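Local coordinates for DltD domain-containing protein (Beauveria bassiana, PDB 7D78) that probably acts as a polyketide-cyclising thioesterase of the alpha/beta hydrolase fold, closing acyl chains into medium-ring lactones, at residues F44-I55 against L120-W131; R149-C157 against M312-V320. One frame throughout, in Å; residues are numbered along the deposited sequence. Where two conformers were deposited one is given.

Interaction 1 (F44-I55 against L120-W131); sequences FYAVDGKGPAII and LPSVDSSKITLW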
loop_
_atom_site.group_PDB
_atom_site.type_symbol
_atom_site.label_atom_id
_atom_site.label_comp_id
_atom_site.label_asym_id
_atom_site.label_seq_id
_atom_site.Cartn_x
_atom_site.Cartn_y
_atom_site.Cartn_z
ATOM N N PHE A 44 -22.342 -14.938 -10.452
ATOM C CA PHE A 44 -23.338 -13.876 -10.376
ATOM C C PHE A 44 -24.712 -14.512 -10.234
ATOM O O PHE A 44 -25.151 -15.252 -11.122
ATOM C CB PHE A 44 -23.284 -12.977 -11.607
ATOM C CG PHE A 44 -24.214 -11.804 -11.538
ATOM C CD1 PHE A 44 -23.985 -10.779 -10.632
ATOM C CD2 PHE A 44 -25.323 -11.732 -12.367
ATOM C CE1 PHE A 44 -24.832 -9.689 -10.561
ATOM C CE2 PHE A 44 -26.183 -10.644 -12.307
ATOM C CZ PHE A 44 -25.939 -9.618 -11.399
ATOM N N TYR A 45 -25.363 -14.247 -9.113
ATOM C CA TYR A 45 -26.706 -14.740 -8.813
ATOM C C TYR A 45 -27.683 -13.609 -9.136
ATOM O O TYR A 45 -27.849 -12.682 -8.342
ATOM C CB TYR A 45 -26.797 -15.166 -7.351
ATOM C CG TYR A 45 -25.952 -16.372 -6.959
ATOM C CD1 TYR A 45 -24.570 -16.263 -6.793
ATOM C CD2 TYR A 45 -26.544 -17.613 -6.722
ATOM C CE1 TYR A 45 -23.795 -17.363 -6.409
ATOM C CE2 TYR A 45 -25.780 -18.722 -6.343
ATOM C CZ TYR A 45 -24.406 -18.588 -6.187
ATOM O OH TYR A 45 -23.648 -19.676 -5.812
ATOM N N ALA A 46 -28.311 -13.676 -10.312
ATOM C CA ALA A 46 -29.146 -12.593 -10.821
ATOM C C ALA A 46 -30.557 -12.667 -10.243
ATOM O O ALA A 46 -31.034 -13.726 -9.840
ATOM C CB ALA A 46 -29.227 -12.647 -12.348
ATOM N N VAL A 47 -31.229 -11.520 -10.211
ATOM C CA VAL A 47 -32.648 -11.474 -9.890
ATOM C C VAL A 47 -33.393 -11.008 -11.129
ATOM O O VAL A 47 -32.821 -10.409 -12.045
ATOM C CB VAL A 47 -32.965 -10.564 -8.685
ATOM C CG1 VAL A 47 -32.192 -11.031 -7.458
ATOM C CG2 VAL A 47 -32.659 -9.107 -9.020
ATOM N N ASP A 48 -34.689 -11.317 -11.166
ATOM C CA ASP A 48 -35.520 -10.878 -12.276
ATOM C C ASP A 48 -35.719 -9.371 -12.207
ATOM O O ASP A 48 -35.741 -8.777 -11.127
ATOM C CB ASP A 48 -36.878 -11.585 -12.252
ATOM C CG ASP A 48 -36.755 -13.095 -12.354
ATOM O OD1 ASP A 48 -36.019 -13.581 -13.243
ATOM O OD2 ASP A 48 -37.400 -13.798 -11.543
ATOM N N GLY A 49 -35.854 -8.751 -13.374
ATOM C CA GLY A 49 -36.069 -7.316 -13.402
ATOM C C GLY A 49 -34.777 -6.575 -13.123
ATOM O O GLY A 49 -33.707 -6.927 -13.630
ATOM N N LYS A 50 -34.868 -5.536 -12.309
ATOM C CA LYS A 50 -33.709 -4.731 -11.941
ATOM C C LYS A 50 -33.753 -4.521 -10.440
ATOM O O LYS A 50 -34.798 -4.146 -9.906
ATOM C CB LYS A 50 -33.702 -3.375 -12.666
ATOM C CG LYS A 50 -32.406 -2.593 -12.501
ATOM C CD LYS A 50 -32.473 -1.237 -13.162
ATOM C CE LYS A 50 -31.276 -1.009 -14.021
ATOM N NZ LYS A 50 -31.459 0.040 -15.076
ATOM N N GLY A 51 -32.630 -4.766 -9.763
ATOM C CA GLY A 51 -32.590 -4.673 -8.321
ATOM C C GLY A 51 -31.201 -4.393 -7.778
ATOM O O GLY A 51 -30.219 -4.304 -8.527
ATOM N N PRO A 52 -31.095 -4.258 -6.454
ATOM C CA PRO A 52 -29.796 -3.978 -5.832
ATOM C C PRO A 52 -28.818 -5.123 -6.046
ATOM O O PRO A 52 -29.177 -6.237 -6.437
ATOM C CB PRO A 52 -30.132 -3.813 -4.348
ATOM C CG PRO A 52 -31.415 -4.607 -4.166
ATOM C CD PRO A 52 -32.165 -4.457 -5.456
ATOM N N ALA A 53 -27.543 -4.830 -5.789
ATOM C CA ALA A 53 -26.495 -5.832 -5.942
ATOM C C ALA A 53 -25.575 -5.820 -4.730
ATOM O O ALA A 53 -25.203 -4.753 -4.235
ATOM C CB ALA A 53 -25.681 -5.594 -7.224
ATOM N N ILE A 54 -25.200 -7.010 -4.267
ATOM C CA ILE A 54 -24.253 -7.180 -3.171
ATOM C C ILE A 54 -23.030 -7.886 -3.736
ATOM O O ILE A 54 -23.149 -8.989 -4.278
ATOM C CB ILE A 54 -24.854 -7.991 -2.011
ATOM C CG1 ILE A 54 -26.133 -7.333 -1.480
ATOM C CG2 ILE A 54 -23.817 -8.196 -0.921
ATOM C CD1 ILE A 54 -26.925 -8.251 -0.555
ATOM N N ILE A 55 -21.862 -7.256 -3.617
ATOM C CA ILE A 55 -20.599 -7.844 -4.063
ATOM C C ILE A 55 -19.881 -8.386 -2.835
ATOM O O ILE A 55 -19.562 -7.623 -1.916
ATOM C CB ILE A 55 -19.725 -6.817 -4.802
ATOM C CG1 ILE A 55 -20.376 -6.391 -6.120
ATOM C CG2 ILE A 55 -18.313 -7.394 -5.061
ATOM C CD1 ILE A 55 -19.901 -5.001 -6.613
ATOM N N LEU A 120 -24.452 -4.365 -15.496
ATOM C CA LEU A 120 -25.232 -5.526 -15.906
ATOM C C LEU A 120 -26.724 -5.175 -15.977
ATOM O O LEU A 120 -27.183 -4.256 -15.295
ATOM C CB LEU A 120 -24.999 -6.684 -14.940
ATOM C CG LEU A 120 -23.558 -7.216 -14.915
ATOM C CD1 LEU A 120 -23.447 -8.353 -13.907
ATOM C CD2 LEU A 120 -23.117 -7.670 -16.303
ATOM N N PRO A 121 -27.497 -5.892 -16.807
ATOM C CA PRO A 121 -28.898 -5.482 -17.059
ATOM C C PRO A 121 -29.803 -5.550 -15.840
ATOM O O PRO A 121 -30.720 -4.723 -15.714
ATOM C CB PRO A 121 -29.369 -6.467 -18.146
ATOM C CG PRO A 121 -28.125 -7.055 -18.725
ATOM C CD PRO A 121 -27.091 -7.043 -17.641
ATOM N N SER A 122 -29.580 -6.502 -14.939
ATOM C CA SER A 122 -30.430 -6.678 -13.768
ATOM C C SER A 122 -29.994 -5.846 -12.564
ATOM O O SER A 122 -30.634 -5.925 -11.512
ATOM C CB SER A 122 -30.463 -8.159 -13.369
ATOM O OG SER A 122 -29.190 -8.559 -12.882
ATOM N N VAL A 123 -28.934 -5.054 -12.683
ATOM C CA VAL A 123 -28.328 -4.391 -11.534
ATOM C C VAL A 123 -28.728 -2.925 -11.529
ATOM O O VAL A 123 -28.628 -2.238 -12.552
ATOM C CB VAL A 123 -26.797 -4.544 -11.555
ATOM C CG1 VAL A 123 -26.169 -3.737 -10.434
ATOM C CG2 VAL A 123 -26.426 -6.030 -11.444
ATOM N N ASP A 124 -29.195 -2.453 -10.377
ATOM C CA ASP A 124 -29.457 -1.038 -10.142
ATOM C C ASP A 124 -28.150 -0.397 -9.682
ATOM O O ASP A 124 -27.725 -0.593 -8.541
ATOM C CB ASP A 124 -30.556 -0.891 -9.091
ATOM C CG ASP A 124 -30.969 0.541 -8.861
ATOM O OD1 ASP A 124 -30.197 1.463 -9.203
ATOM O OD2 ASP A 124 -32.092 0.732 -8.342
ATOM N N SER A 125 -27.514 0.367 -10.570
ATOM C CA SER A 125 -26.220 0.967 -10.263
ATOM C C SER A 125 -26.281 1.948 -9.095
ATOM O O SER A 125 -25.227 2.356 -8.591
ATOM C CB SER A 125 -25.683 1.682 -11.510
ATOM O OG SER A 125 -26.458 2.832 -11.777
ATOM N N SER A 126 -27.475 2.334 -8.652
ATOM C CA SER A 126 -27.619 3.229 -7.510
ATOM C C SER A 126 -27.780 2.487 -6.194
ATOM O O SER A 126 -27.953 3.131 -5.155
ATOM C CB SER A 126 -28.821 4.173 -7.710
ATOM O OG SER A 126 -30.055 3.470 -7.621
ATOM N N LYS A 127 -27.727 1.152 -6.203
ATOM C CA LYS A 127 -27.957 0.363 -4.995
ATOM C C LYS A 127 -26.891 -0.735 -4.870
ATOM O O LYS A 127 -27.214 -1.914 -4.757
ATOM C CB LYS A 127 -29.354 -0.271 -4.978
ATOM C CG LYS A 127 -30.533 0.695 -5.050
ATOM C CD LYS A 127 -31.842 -0.100 -4.971
ATOM C CE LYS A 127 -33.079 0.755 -5.205
ATOM N NZ LYS A 127 -34.294 -0.123 -5.214
ATOM N N ILE A 128 -25.611 -0.339 -4.871
ATOM C CA ILE A 128 -24.485 -1.269 -4.746
ATOM C C ILE A 128 -24.058 -1.345 -3.283
ATOM O O ILE A 128 -23.835 -0.308 -2.642
ATOM C CB ILE A 128 -23.297 -0.828 -5.624
ATOM C CG1 ILE A 128 -23.703 -0.680 -7.093
ATOM C CG2 ILE A 128 -22.122 -1.785 -5.440
ATOM C CD1 ILE A 128 -24.227 -1.963 -7.747
ATOM N N THR A 129 -23.922 -2.571 -2.760
ATOM C CA THR A 129 -23.426 -2.842 -1.411
ATOM C C THR A 129 -22.178 -3.709 -1.502
ATOM O O THR A 129 -22.111 -4.620 -2.337
ATOM C CB THR A 129 -24.500 -3.551 -0.546
ATOM O OG1 THR A 129 -25.539 -2.619 -0.215
ATOM C CG2 THR A 129 -23.905 -4.136 0.770
ATOM N N LEU A 130 -21.173 -3.403 -0.672
ATOM C CA LEU A 130 -19.990 -4.247 -0.536
ATOM C C LEU A 130 -20.076 -5.052 0.754
ATOM O O LEU A 130 -20.365 -4.502 1.828
ATOM C CB LEU A 130 -18.693 -3.435 -0.553
ATOM C CG LEU A 130 -18.297 -2.754 -1.872
ATOM C CD1 LEU A 130 -16.866 -2.253 -1.808
ATOM C CD2 LEU A 130 -18.524 -3.659 -3.101
ATOM N N TRP A 131 -19.812 -6.351 0.632
ATOM C CA TRP A 131 -19.930 -7.333 1.701
ATOM C C TRP A 131 -18.618 -8.100 1.742
ATOM O O TRP A 131 -18.094 -8.485 0.694
ATOM C CB TRP A 131 -21.116 -8.272 1.411
ATOM C CG TRP A 131 -21.493 -9.283 2.470
ATOM C CD1 TRP A 131 -22.594 -9.241 3.282
ATOM C CD2 TRP A 131 -20.815 -10.510 2.779
ATOM N NE1 TRP A 131 -22.632 -10.351 4.089
ATOM C CE2 TRP A 131 -21.552 -11.148 3.800
ATOM C CE3 TRP A 131 -19.649 -11.127 2.300
ATOM C CZ2 TRP A 131 -21.160 -12.371 4.358
ATOM C CZ3 TRP A 131 -19.260 -12.353 2.860
ATOM C CH2 TRP A 131 -20.017 -12.956 3.872
#

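Interaction 2 (R149-C157 against M312-V320); sequences RVKALVMVC and MTEFIRENV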
loop_
_atom_site.group_PDB
_atom_site.type_symbol
_atom_site.label_atom_id
_atom_site.label_comp_id
_atom_site.label_asym_id
_atom_site.label_seq_id
_atom_site.Cartn_x
_atom_site.Cartn_y
_atom_site.Cartn_z
ATOM N N ARG A 149 -19.966 5.092 -4.979
ATOM C CA ARG A 149 -20.978 4.187 -5.511
ATOM C C ARG A 149 -21.350 3.111 -4.506
ATOM O O ARG A 149 -22.427 2.509 -4.615
ATOM C CB ARG A 149 -20.491 3.540 -6.810
ATOM C CG ARG A 149 -20.128 4.542 -7.884
ATOM C CD ARG A 149 -19.440 3.850 -9.057
ATOM N NE ARG A 149 -18.183 3.232 -8.630
ATOM C CZ ARG A 149 -17.443 2.434 -9.396
ATOM N NH1 ARG A 149 -17.834 2.162 -10.637
ATOM N NH2 ARG A 149 -16.321 1.894 -8.914
ATOM N N VAL A 150 -20.475 2.849 -3.541
ATOM C CA VAL A 150 -20.740 1.863 -2.501
ATOM C C VAL A 150 -21.671 2.509 -1.478
ATOM O O VAL A 150 -21.282 3.443 -0.772
ATOM C CB VAL A 150 -19.436 1.378 -1.861
ATOM C CG1 VAL A 150 -19.709 0.432 -0.702
ATOM C CG2 VAL A 150 -18.574 0.706 -2.931
ATOM N N LYS A 151 -22.907 2.023 -1.410
ATOM C CA LYS A 151 -23.948 2.641 -0.593
ATOM C C LYS A 151 -24.095 2.006 0.783
ATOM O O LYS A 151 -24.809 2.556 1.633
ATOM C CB LYS A 151 -25.288 2.578 -1.332
ATOM C CG LYS A 151 -25.246 3.205 -2.720
ATOM C CD LYS A 151 -24.869 4.690 -2.648
ATOM C CE LYS A 151 -24.789 5.323 -4.042
ATOM N NZ LYS A 151 -26.110 5.324 -4.751
ATOM N N ALA A 152 -23.464 0.861 1.014
ATOM C CA ALA A 152 -23.457 0.232 2.326
ATOM C C ALA A 152 -22.286 -0.733 2.377
ATOM O O ALA A 152 -21.822 -1.234 1.349
ATOM C CB ALA A 152 -24.760 -0.516 2.628
ATOM N N LEU A 153 -21.838 -1.001 3.597
ATOM C CA LEU A 153 -20.679 -1.841 3.862
ATOM C C LEU A 153 -21.056 -2.840 4.943
ATOM O O LEU A 153 -21.483 -2.446 6.031
ATOM C CB LEU A 153 -19.491 -0.991 4.308
ATOM C CG LEU A 153 -18.275 -1.712 4.884
ATOM C CD1 LEU A 153 -17.599 -2.537 3.787
ATOM C CD2 LEU A 153 -17.311 -0.677 5.461
ATOM N N VAL A 154 -20.910 -4.127 4.648
ATOM C CA VAL A 154 -21.138 -5.185 5.624
ATOM C C VAL A 154 -19.817 -5.895 5.845
ATOM O O VAL A 154 -19.255 -6.471 4.906
ATOM C CB VAL A 154 -22.215 -6.171 5.157
ATOM C CG1 VAL A 154 -22.306 -7.340 6.126
ATOM C CG2 VAL A 154 -23.553 -5.455 5.037
ATOM N N MET A 155 -19.317 -5.841 7.072
ATOM C CA MET A 155 -18.081 -6.514 7.445
ATOM C C MET A 155 -18.410 -7.632 8.421
ATOM O O MET A 155 -18.972 -7.385 9.497
ATOM C CB MET A 155 -17.087 -5.545 8.077
ATOM C CG MET A 155 -16.525 -4.507 7.119
ATOM S SD MET A 155 -15.251 -3.529 7.930
ATOM C CE MET A 155 -16.232 -2.516 9.026
ATOM N N VAL A 156 -18.049 -8.852 8.055
ATOM C CA VAL A 156 -18.191 -10.004 8.933
ATOM C C VAL A 156 -16.806 -10.375 9.439
ATOM O O VAL A 156 -15.891 -10.608 8.640
ATOM C CB VAL A 156 -18.861 -11.177 8.207
ATOM C CG1 VAL A 156 -18.970 -12.392 9.130
ATOM C CG2 VAL A 156 -20.216 -10.745 7.688
ATOM N N CYS A 157 -16.658 -10.412 10.765
ATOM C CA CYS A 157 -15.419 -10.730 11.475
ATOM C C CYS A 157 -14.177 -10.127 10.799
ATOM O O CYS A 157 -13.228 -10.852 10.485
ATOM C CB CYS A 157 -15.263 -12.238 11.656
ATOM S SG CYS A 157 -15.196 -13.233 10.120
ATOM N N MET A 312 -28.631 -8.799 7.923
ATOM C CA MET A 312 -27.869 -8.121 6.877
ATOM C C MET A 312 -28.792 -7.540 5.816
ATOM O O MET A 312 -28.693 -6.358 5.476
ATOM C CB MET A 312 -26.870 -9.088 6.241
ATOM C CG MET A 312 -25.825 -9.615 7.194
ATOM S SD MET A 312 -24.833 -10.931 6.449
ATOM C CE MET A 312 -23.639 -11.134 7.733
ATOM N N THR A 313 -29.708 -8.356 5.284
ATOM C CA THR A 313 -30.605 -7.866 4.243
ATOM C C THR A 313 -31.510 -6.764 4.757
ATOM O O THR A 313 -31.886 -5.868 3.993
ATOM C CB THR A 313 -31.450 -9.003 3.676
ATOM O OG1 THR A 313 -32.111 -9.693 4.744
ATOM C CG2 THR A 313 -30.566 -9.965 2.930
ATOM N N GLU A 314 -31.892 -6.823 6.034
ATOM C CA GLU A 314 -32.680 -5.741 6.610
ATOM C C GLU A 314 -31.871 -4.450 6.641
ATOM O O GLU A 314 -32.364 -3.389 6.240
ATOM C CB GLU A 314 -33.164 -6.123 8.011
ATOM C CG GLU A 314 -34.018 -5.052 8.688
ATOM C CD GLU A 314 -34.078 -5.211 10.207
ATOM O OE1 GLU A 314 -34.890 -4.506 10.850
ATOM O OE2 GLU A 314 -33.316 -6.038 10.762
ATOM N N PHE A 315 -30.611 -4.527 7.093
ATOM C CA PHE A 315 -29.762 -3.336 7.134
ATOM C C PHE A 315 -29.546 -2.764 5.737
ATOM O O PHE A 315 -29.600 -1.546 5.537
ATOM C CB PHE A 315 -28.421 -3.667 7.798
ATOM C CG PHE A 315 -27.465 -2.507 7.859
ATOM C CD1 PHE A 315 -27.501 -1.621 8.927
ATOM C CD2 PHE A 315 -26.521 -2.304 6.855
ATOM C CE1 PHE A 315 -26.628 -0.546 8.993
ATOM C CE2 PHE A 315 -25.637 -1.222 6.908
ATOM C CZ PHE A 315 -25.687 -0.349 7.977
ATOM N N ILE A 316 -29.305 -3.625 4.753
ATOM C CA ILE A 316 -29.106 -3.146 3.389
ATOM C C ILE A 316 -30.390 -2.520 2.852
ATOM O O ILE A 316 -30.373 -1.431 2.266
ATOM C CB ILE A 316 -28.608 -4.296 2.492
ATOM C CG1 ILE A 316 -27.273 -4.822 3.023
ATOM C CG2 ILE A 316 -28.468 -3.834 1.054
ATOM C CD1 ILE A 316 -26.775 -6.094 2.348
ATOM N N ARG A 317 -31.528 -3.191 3.067
ATOM C CA ARG A 317 -32.807 -2.661 2.603
ATOM C C ARG A 317 -33.075 -1.280 3.185
ATOM O O ARG A 317 -33.546 -0.379 2.481
ATOM C CB ARG A 317 -33.938 -3.624 2.973
ATOM C CG ARG A 317 -34.803 -4.053 1.801
ATOM C CD ARG A 317 -35.988 -4.907 2.251
ATOM N NE ARG A 317 -35.563 -6.202 2.774
ATOM C CZ ARG A 317 -35.322 -7.270 2.020
ATOM N NH1 ARG A 317 -35.460 -7.201 0.699
ATOM N NH2 ARG A 317 -34.941 -8.406 2.585
ATOM N N GLU A 318 -32.771 -1.089 4.465
ATOM C CA GLU A 318 -33.082 0.184 5.103
ATOM C C GLU A 318 -32.202 1.305 4.567
ATOM O O GLU A 318 -32.675 2.428 4.369
ATOM C CB GLU A 318 -32.926 0.067 6.617
ATOM C CG GLU A 318 -34.082 -0.643 7.303
ATOM C CD GLU A 318 -33.962 -0.627 8.817
ATOM O OE1 GLU A 318 -34.290 -1.654 9.453
ATOM O OE2 GLU A 318 -33.546 0.414 9.368
ATOM N N ASN A 319 -30.928 1.017 4.302
ATOM C CA ASN A 319 -29.957 2.062 4.003
ATOM C C ASN A 319 -29.644 2.229 2.521
ATOM O O ASN A 319 -29.120 3.276 2.135
ATOM C CB ASN A 319 -28.661 1.787 4.768
ATOM C CG ASN A 319 -28.857 1.897 6.251
ATOM O OD1 ASN A 319 -29.013 2.998 6.766
ATOM N ND2 ASN A 319 -28.873 0.759 6.952
ATOM N N VAL A 320 -29.947 1.237 1.690
ATOM C CA VAL A 320 -29.670 1.317 0.261
ATOM C C VAL A 320 -30.995 1.357 -0.494
ATOM O O VAL A 320 -31.419 0.363 -1.097
ATOM C CB VAL A 320 -28.781 0.138 -0.177
ATOM C CG1 VAL A 320 -28.316 0.312 -1.605
ATOM C CG2 VAL A 320 -27.567 0.053 0.732
HETATM O O HOH W 1 -26.268 4.897 1.399
#

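Interaction 1 (F44-I55 against L120-W131)
F44 fills a hollow walled by L120, S122 and V123. L120 CD1 sits over the centre of one ring face, a CH-pi contact 3.8 Å from the centroid; S122 OG lies at the ring edge in its plane, and V123 CG2 comes within 3.6 Å of F44 CZ. F44 CG stands anti to the backbone N (chi1 -176°), swinging the ring into this hollow. Cut back to an alanine, F44 would probably leave L120 CD1 and V123 CG2 facing a gap and S122 without its ring neighbour. S122 CB bulges to 3.5 Å from V47 O, its hydroxyl hydrogen-bonded to the N81 side chain. Before the corner at 125-126, G51 N donates a hydrogen bond to S122 O and D124 N one to G51 O. Beyond, strands 51-55 and 127-131 run parallel, 20° apart; T129 N donates to A53 O and I55 N to T129 O. A53 CB is a shallow floor for V123 CG1 and I128 CD1 (3.9 Å), and I55 lies alongside L130. On the other face I54 CG2 presses on W131 CB at 3.6 Å. Backbone hydrogen bonds thus fix the parallel pairing of this alpha/beta hydrolase sheet, whereas apolar side chains interlock laterally across each face.

Interaction 2 (R149-C157 against M312-V320)
Strand 150-156 and helix 312-319 run almost antiparallel, at 158°, with their axes 8.7 Å apart at closest approach, so the last helix of the chain packs along one face of the central sheet, as in the alpha/beta hydrolase fold. The backbones draw nearest where the helix ends, K151 CA lying 5.9 Å from V320 CA. There V320, the first residue to leave helical geometry, fits against two successive residues of the strand: its CG1 meets K151 CB and its CG2 presses on A152 CB at 3.4 Å, tighter than usual. Further along, V154 turns its two methyls to different partners, CG1 to M312 CG and CG2 to I316 CD1 (4.2 Å). M312 stretches out beyond CG, which carries its CE to V156 CG2, the two side chains crossing at about a right angle with 3.4 Å between these carbons. The F315 ring approaches A152 CB obliquely. Over the centre of one face of that ring stands N319 ND2, 3.2 Å above the plane; the same amide donates to F315 O, which also accepts from N319 N on the opposite face of its carbonyl plane. Methyl and other apolar carbon contacts therefore join the C-terminal helix to the sheet, while polar groups at the helix end are engaged by the amide of N319 and by a water that donates to K151 O at 2.8 Å and only weakly to N319 O.

Both interactions build on the same mixed sheet, where strands 127-133 and 150-156 are neighbours, and their centres lie 13 Å apart. Interaction 1 is an in-sheet pairing, partly buried, with solvent-exposed turns at one end; interaction 2 is a buried covering of the sheet by a helix. Their chemistry follows: direct backbone bonds knit the first, whereas the second relies on side-chain packing and one weakly bridging water. They join directly, with I128 O probably hydrogen-bonded to K151 N and S126 O to K151 NZ, while W131 packs against M312 and K127 against V320. The C-terminal helix therefore covers strand 127-133 as well as strand 150-156.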